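Local coordinates for protein 4-alpha-glucanotransferase (Corynebacterium glutamicum, PDB 5B68) that is an amylomaltase, a 4-alpha-glucanotransferase or disproportionating enzyme built on a TIM-type barrel with an N-terminal beta-sandwich domain, at residues A182-V187 and P245-V250; R275-T280 and N287-A292. All blocks are in the same frame, centred on the assembly; numbering follows the deposited sequence.

How the contacts relate
Contacts 1 and 2 follow one another along the chain, and their centres lie about 11 Å apart on the same side of the chain's centre. Contact 1 joins two barrel loops, one after strand 177-182 and the other after strand 215-218. The second loop runs on into helix 261-277, whose end forms contact 2 with the start of helix 286-301. Tyr290 of that helix ties the two together: Ile246 CG1 packs 3.7 Å from Tyr290 CD1, and Pro245 CD lies 3.7 Å from Tyr290 OH. All four segments belong to the 4-alpha-glucanotransferase barrel region; together they lead from two loops after barrel strands to a pair of consecutive helices.

Contact 1 (A182-V187 and P245-V250); sequences AQIYSV and PIYIRV
Tyr185 and Tyr247 mark the closest backbone approach, their CA atoms 7.9 Å apart, where two short 3-10 turns, 184-186 and 245-247, approach each other, the distance between them spanned by the side chain of Tyr247. Its CG stands anti to the carbonyl carbon (chi1 -65°), and its ring reaches toward the other turn, pointing the same way as the side chain of Tyr185 and lying beside it. The leading edge of the Tyr247 ring meets the root of Tyr185: CE1 of Tyr247 is 4.1 Å from CB of Tyr185, which lies near the Tyr247 ring plane. The hydroxyl goes a little further, with Tyr247 OH 3.9 Å from Tyr185 CD2, at the edge of that ring and near its plane. The hydroxyl of Tyr247, and not its ring carbons, thus meets the Tyr185 ring, and the rings do not stack. Ile184 adds its CG2 methyl, 4.2 Å from Tyr247 CE1, arriving obliquely. Behind this contact the first turn is braced by its own polar groups. Tyr185 OH donates to Gln183 OE1 at 2.6 Å, on a lone pair in the amide plane, which fixes the far end of the ring. Gln183 O is gripped twice, by the backbone N of Ser186 and by Ser186 OG. One face of the Tyr247 ring is covered by its neighbour's methyl, Ile246 CG2, 3.9 Å above the ring centre, and Tyr185 makes a cation-pi contact with Arg286. The contact is wholly buried and joins two loops that follow neighbouring strands of the parallel barrel sheet, 177-182 and 215-218; Ile184 also rests on Leu204 of helix 198-209, while Ile248 packs on Leu362 of helix 349-376.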
loop_
_atom_site.group_PDB
_atom_site.type_symbol
_atom_site.label_atom_id
_atom_site.label_comp_id
_atom_site.label_asym_id
_atom_site.label_seq_id
_atom_site.Cartn_x
_atom_site.Cartn_y
_atom_site.Cartn_z
ATOM N N ALA A 182 -13.595 -5.638 -2.963
ATOM C CA ALA A 182 -13.557 -6.548 -4.083
ATOM C C ALA A 182 -12.125 -6.657 -4.629
ATOM O O ALA A 182 -11.415 -5.652 -4.700
ATOM C CB ALA A 182 -14.445 -6.105 -5.204
ATOM N N GLN A 183 -11.741 -7.879 -4.989
ATOM C CA GLN A 183 -10.517 -8.098 -5.757
ATOM C C GLN A 183 -10.873 -7.898 -7.215
ATOM O O GLN A 183 -11.368 -8.809 -7.916
ATOM C CB GLN A 183 -9.937 -9.473 -5.473
ATOM C CG GLN A 183 -9.583 -9.656 -4.040
ATOM C CD GLN A 183 -8.335 -8.882 -3.632
ATOM O OE1 GLN A 183 -7.268 -9.166 -4.161
ATOM N NE2 GLN A 183 -8.445 -7.954 -2.686
ATOM N N ILE A 184 -10.723 -6.670 -7.710
ATOM C CA ILE A 184 -11.376 -6.298 -8.962
ATOM C C ILE A 184 -10.966 -7.116 -10.203
ATOM O O ILE A 184 -11.789 -7.318 -11.097
ATOM C CB ILE A 184 -11.312 -4.736 -9.222
ATOM C CG1 ILE A 184 -12.265 -4.294 -10.322
ATOM C CG2 ILE A 184 -9.890 -4.341 -9.549
ATOM C CD1 ILE A 184 -13.702 -4.559 -9.952
ATOM N N TYR A 185 -9.716 -7.551 -10.253
ATOM C CA TYR A 185 -9.215 -8.418 -11.376
ATOM C C TYR A 185 -10.081 -9.717 -11.452
ATOM O O TYR A 185 -10.219 -10.323 -12.500
ATOM C CB TYR A 185 -7.718 -8.809 -11.142
ATOM C CG TYR A 185 -7.408 -9.358 -9.797
ATOM C CD1 TYR A 185 -7.623 -10.723 -9.522
ATOM C CD2 TYR A 185 -6.988 -8.551 -8.754
ATOM C CE1 TYR A 185 -7.410 -11.230 -8.289
ATOM C CE2 TYR A 185 -6.770 -9.058 -7.476
ATOM C CZ TYR A 185 -7.008 -10.413 -7.268
ATOM O OH TYR A 185 -6.842 -10.967 -6.049
ATOM N N SER A 186 -10.625 -10.120 -10.314
ATOM C CA SER A 186 -11.403 -11.361 -10.242
ATOM C C SER A 186 -12.881 -11.207 -10.536
ATOM O O SER A 186 -13.571 -12.225 -10.621
ATOM C CB SER A 186 -11.272 -12.034 -8.863
ATOM O OG SER A 186 -12.004 -11.370 -7.814
ATOM N N VAL A 187 -13.368 -9.979 -10.669
ATOM C CA VAL A 187 -14.784 -9.732 -10.880
ATOM C C VAL A 187 -15.026 -9.286 -12.303
ATOM O O VAL A 187 -14.507 -8.289 -12.739
ATOM C CB VAL A 187 -15.307 -8.621 -9.958
ATOM C CG1 VAL A 187 -16.813 -8.514 -10.044
ATOM C CG2 VAL A 187 -14.876 -8.861 -8.544
ATOM N N PRO A 245 -1.517 -0.967 -16.671
ATOM C CA PRO A 245 -2.353 -0.875 -17.846
ATOM C C PRO A 245 -3.162 -2.119 -18.228
ATOM O O PRO A 245 -4.027 -1.971 -19.057
ATOM C CB PRO A 245 -1.350 -0.462 -18.983
ATOM C CG PRO A 245 -0.100 -0.065 -18.247
ATOM C CD PRO A 245 -0.080 -0.963 -17.035
ATOM N N ILE A 246 -2.957 -3.254 -17.571
ATOM C CA ILE A 246 -3.790 -4.442 -17.787
ATOM C C ILE A 246 -5.267 -4.215 -17.553
ATOM O O ILE A 246 -6.112 -4.955 -18.105
ATOM C CB ILE A 246 -3.317 -5.609 -17.001
ATOM C CG1 ILE A 246 -3.708 -6.927 -17.721
ATOM C CG2 ILE A 246 -3.735 -5.597 -15.524
ATOM C CD1 ILE A 246 -3.178 -8.118 -16.973
ATOM N N TYR A 247 -5.557 -3.187 -16.765
ATOM C CA TYR A 247 -6.910 -2.830 -16.388
ATOM C C TYR A 247 -7.643 -1.905 -17.369
ATOM O O TYR A 247 -8.809 -1.666 -17.205
ATOM C CB TYR A 247 -6.927 -2.210 -14.992
ATOM C CG TYR A 247 -6.531 -3.130 -13.862
ATOM C CD1 TYR A 247 -7.326 -4.198 -13.496
ATOM C CD2 TYR A 247 -5.378 -2.907 -13.140
ATOM C CE1 TYR A 247 -6.970 -5.024 -12.464
ATOM C CE2 TYR A 247 -5.023 -3.725 -12.115
ATOM C CZ TYR A 247 -5.821 -4.787 -11.778
ATOM O OH TYR A 247 -5.455 -5.579 -10.746
ATOM N N ILE A 248 -6.957 -1.387 -18.378
ATOM C CA ILE A 248 -7.583 -0.576 -19.342
ATOM C C ILE A 248 -8.653 -1.375 -20.103
ATOM O O ILE A 248 -8.381 -2.531 -20.534
ATOM C CB ILE A 248 -6.566 -0.063 -20.360
ATOM C CG1 ILE A 248 -5.573 0.926 -19.694
ATOM C CG2 ILE A 248 -7.276 0.620 -21.496
ATOM C CD1 ILE A 248 -4.405 1.274 -20.615
ATOM N N ARG A 249 -9.838 -0.797 -20.261
ATOM C CA ARG A 249 -10.818 -1.363 -21.171
ATOM C C ARG A 249 -10.648 -0.639 -22.471
ATOM O O ARG A 249 -10.972 0.519 -22.595
ATOM C CB ARG A 249 -12.249 -1.167 -20.716
ATOM C CG ARG A 249 -13.219 -1.664 -21.776
ATOM C CD ARG A 249 -14.623 -1.908 -21.279
ATOM N NE ARG A 249 -14.724 -2.974 -20.302
ATOM C CZ ARG A 249 -15.883 -3.410 -19.846
ATOM N NH1 ARG A 249 -16.989 -2.869 -20.308
ATOM N NH2 ARG A 249 -15.944 -4.357 -18.940
ATOM N N VAL A 250 -10.156 -1.353 -23.453
ATOM C CA VAL A 250 -9.703 -0.665 -24.663
ATOM C C VAL A 250 -10.822 -0.056 -25.436
ATOM O O VAL A 250 -10.680 1.011 -26.076
ATOM C CB VAL A 250 -8.801 -1.594 -25.543
ATOM C CG1 VAL A 250 -7.608 -2.137 -24.765
ATOM C CG2 VAL A 250 -9.611 -2.724 -26.197
#

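Contact 2 (R275-T280 and N287-A292); sequences RERNLT and NDVYAA
Arg277 and Asp288 close a two-pronged salt bridge between the end of helix 261-277 and the first turns of helix 286-301. The guanidinium meets the carboxylate end-on with both terminal nitrogens, one to each oxygen. NH1 of Arg277 donates to OD1 of Asp288 at 2.9 Å, almost straight at 172°, and reaches that oxygen on its syn side. NH2 of Arg277 donates to OD2 of Asp288 at 2.8 Å, more bent at 156°, and comes from above the carboxylate plane. The two flat groups are tilted 36° apart, so the grip is bidentate without being coplanar, although both oxygens stay near the guanidinium plane. Arg277 gets there with its chain extended from CG to NE, while Asp288 answers from the opposite direction, its CG set between the backbone N and the carbonyl carbon. Both carboxylate oxygens thus have a charged donor, and a second, weak and long ion pair links Arg277 NH2 to Glu273. Two acidic groups near one guanidinium would be expected to favour its charged form. Val289 provides the apolar flank, its CG2 methyl 4.0 Å from Arg277 NH1. On the helix 261-277 side, Arg277 O accepts the backbone N of Thr280 at 2.9 Å and closes a type I turn. The next residue, Asn278, is anchored as well: its ND2 donates to Ser192 O, and its backbone O bonds to Ser684 OG. Helix packing continues beside the bridge, where Asp288 and Val289 touch Phe274. The arrangement is an inter-helix salt bridge between two consecutive helices joined by a short loop, in the helices that follow the second strand of the barrel (215-218) in the chain.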
loop_
_atom_site.group_PDB
_atom_site.type_symbol
_atom_site.label_atom_id
_atom_site.label_comp_id
_atom_site.label_asym_id
_atom_site.label_seq_id
_atom_site.Cartn_x
_atom_site.Cartn_y
_atom_site.Cartn_z
ATOM N N ARG A 275 -14.003 -13.047 -23.272
ATOM C CA ARG A 275 -15.334 -12.940 -22.646
ATOM C C ARG A 275 -15.978 -14.303 -22.286
ATOM O O ARG A 275 -16.703 -14.407 -21.325
ATOM C CB ARG A 275 -16.270 -12.192 -23.587
ATOM C CG ARG A 275 -15.966 -10.719 -23.610
ATOM C CD ARG A 275 -16.726 -9.948 -24.655
ATOM N NE ARG A 275 -16.289 -8.553 -24.588
ATOM C CZ ARG A 275 -16.530 -7.611 -25.483
ATOM N NH1 ARG A 275 -17.250 -7.845 -26.584
ATOM N NH2 ARG A 275 -16.066 -6.396 -25.259
ATOM N N GLU A 276 -15.709 -15.343 -23.052
ATOM C CA GLU A 276 -16.146 -16.675 -22.664
ATOM C C GLU A 276 -15.597 -17.087 -21.283
ATOM O O GLU A 276 -16.272 -17.771 -20.493
ATOM C CB GLU A 276 -15.690 -17.721 -23.736
ATOM C CG GLU A 276 -16.463 -17.628 -25.051
ATOM C CD GLU A 276 -17.976 -17.906 -24.902
ATOM O OE1 GLU A 276 -18.382 -18.777 -24.073
ATOM O OE2 GLU A 276 -18.774 -17.242 -25.611
ATOM N N ARG A 277 -14.355 -16.679 -20.963
ATOM C CA ARG A 277 -13.761 -16.990 -19.683
ATOM C C ARG A 277 -14.586 -16.418 -18.522
ATOM O O ARG A 277 -14.657 -17.028 -17.472
ATOM C CB ARG A 277 -12.299 -16.500 -19.583
ATOM C CG ARG A 277 -11.434 -16.999 -20.752
ATOM C CD ARG A 277 -9.972 -16.794 -20.418
ATOM N NE ARG A 277 -9.173 -17.045 -21.611
ATOM C CZ ARG A 277 -7.905 -16.654 -21.770
ATOM N NH1 ARG A 277 -7.238 -16.001 -20.798
ATOM N NH2 ARG A 277 -7.297 -16.937 -22.926
ATOM N N ASN A 278 -15.264 -15.324 -18.792
ATOM C CA ASN A 278 -16.054 -14.637 -17.782
ATOM C C ASN A 278 -17.151 -15.511 -17.207
ATOM O O ASN A 278 -17.592 -15.250 -16.110
ATOM C CB ASN A 278 -16.779 -13.431 -18.343
ATOM C CG ASN A 278 -15.826 -12.356 -18.923
ATOM O OD1 ASN A 278 -14.627 -12.401 -18.741
ATOM N ND2 ASN A 278 -16.381 -11.423 -19.624
ATOM N N LEU A 279 -17.602 -16.480 -18.008
ATOM C CA LEU A 279 -18.669 -17.393 -17.650
ATOM C C LEU A 279 -18.201 -18.631 -16.992
ATOM O O LEU A 279 -19.034 -19.422 -16.581
ATOM C CB LEU A 279 -19.488 -17.772 -18.901
ATOM C CG LEU A 279 -19.995 -16.609 -19.754
ATOM C CD1 LEU A 279 -20.728 -17.075 -20.999
ATOM C CD2 LEU A 279 -20.923 -15.655 -19.014
ATOM N N THR A 280 -16.886 -18.835 -16.876
ATOM C CA THR A 280 -16.326 -20.075 -16.311
ATOM C C THR A 280 -15.742 -19.808 -14.959
ATOM O O THR A 280 -15.475 -18.648 -14.581
ATOM C CB THR A 280 -15.223 -20.674 -17.216
ATOM O OG1 THR A 280 -13.990 -19.980 -16.994
ATOM C CG2 THR A 280 -15.583 -20.567 -18.677
ATOM N N ASN A 287 -1.574 -13.221 -18.572
ATOM C CA ASN A 287 -0.556 -13.021 -19.656
ATOM C C ASN A 287 -1.124 -12.898 -21.020
ATOM O O ASN A 287 -0.789 -11.948 -21.726
ATOM C CB ASN A 287 0.604 -14.014 -19.583
ATOM C CG ASN A 287 1.445 -13.796 -18.336
ATOM O OD1 ASN A 287 1.567 -12.662 -17.854
ATOM N ND2 ASN A 287 2.027 -14.870 -17.803
ATOM N N ASP A 288 -2.002 -13.800 -21.445
ATOM C CA ASP A 288 -2.563 -13.637 -22.826
ATOM C C ASP A 288 -3.534 -12.476 -22.959
ATOM O O ASP A 288 -3.576 -11.799 -23.972
ATOM C CB ASP A 288 -3.120 -14.949 -23.426
ATOM C CG ASP A 288 -4.129 -15.640 -22.544
ATOM O OD1 ASP A 288 -4.512 -15.132 -21.476
ATOM O OD2 ASP A 288 -4.536 -16.751 -22.921
ATOM N N VAL A 289 -4.277 -12.203 -21.896
ATOM C CA VAL A 289 -5.123 -10.979 -21.874
ATOM C C VAL A 289 -4.266 -9.698 -22.039
ATOM O O VAL A 289 -4.591 -8.821 -22.854
ATOM C CB VAL A 289 -5.972 -10.852 -20.570
ATOM C CG1 VAL A 289 -6.792 -9.548 -20.598
ATOM C CG2 VAL A 289 -6.944 -12.047 -20.442
ATOM N N TYR A 290 -3.147 -9.672 -21.346
ATOM C CA TYR A 290 -2.310 -8.439 -21.350
ATOM C C TYR A 290 -1.685 -8.240 -22.740
ATOM O O TYR A 290 -1.757 -7.155 -23.329
ATOM C CB TYR A 290 -1.227 -8.563 -20.284
ATOM C CG TYR A 290 -0.513 -7.281 -19.891
ATOM C CD1 TYR A 290 -1.037 -6.029 -20.172
ATOM C CD2 TYR A 290 0.714 -7.361 -19.243
ATOM C CE1 TYR A 290 -0.346 -4.856 -19.763
ATOM C CE2 TYR A 290 1.376 -6.209 -18.805
ATOM C CZ TYR A 290 0.846 -4.968 -19.092
ATOM O OH TYR A 290 1.547 -3.851 -18.642
ATOM N N ALA A 291 -1.113 -9.326 -23.230
ATOM C CA ALA A 291 -0.509 -9.313 -24.569
ATOM C C ALA A 291 -1.506 -8.853 -25.608
ATOM O O ALA A 291 -1.189 -8.044 -26.450
ATOM C CB ALA A 291 0.082 -10.681 -24.921
ATOM N N ALA A 292 -2.740 -9.338 -25.529
ATOM C CA ALA A 292 -3.759 -8.925 -26.476
ATOM C C ALA A 292 -4.200 -7.458 -26.342
ATOM O O ALA A 292 -4.334 -6.721 -27.325
ATOM C CB ALA A 292 -4.952 -9.872 -26.359
#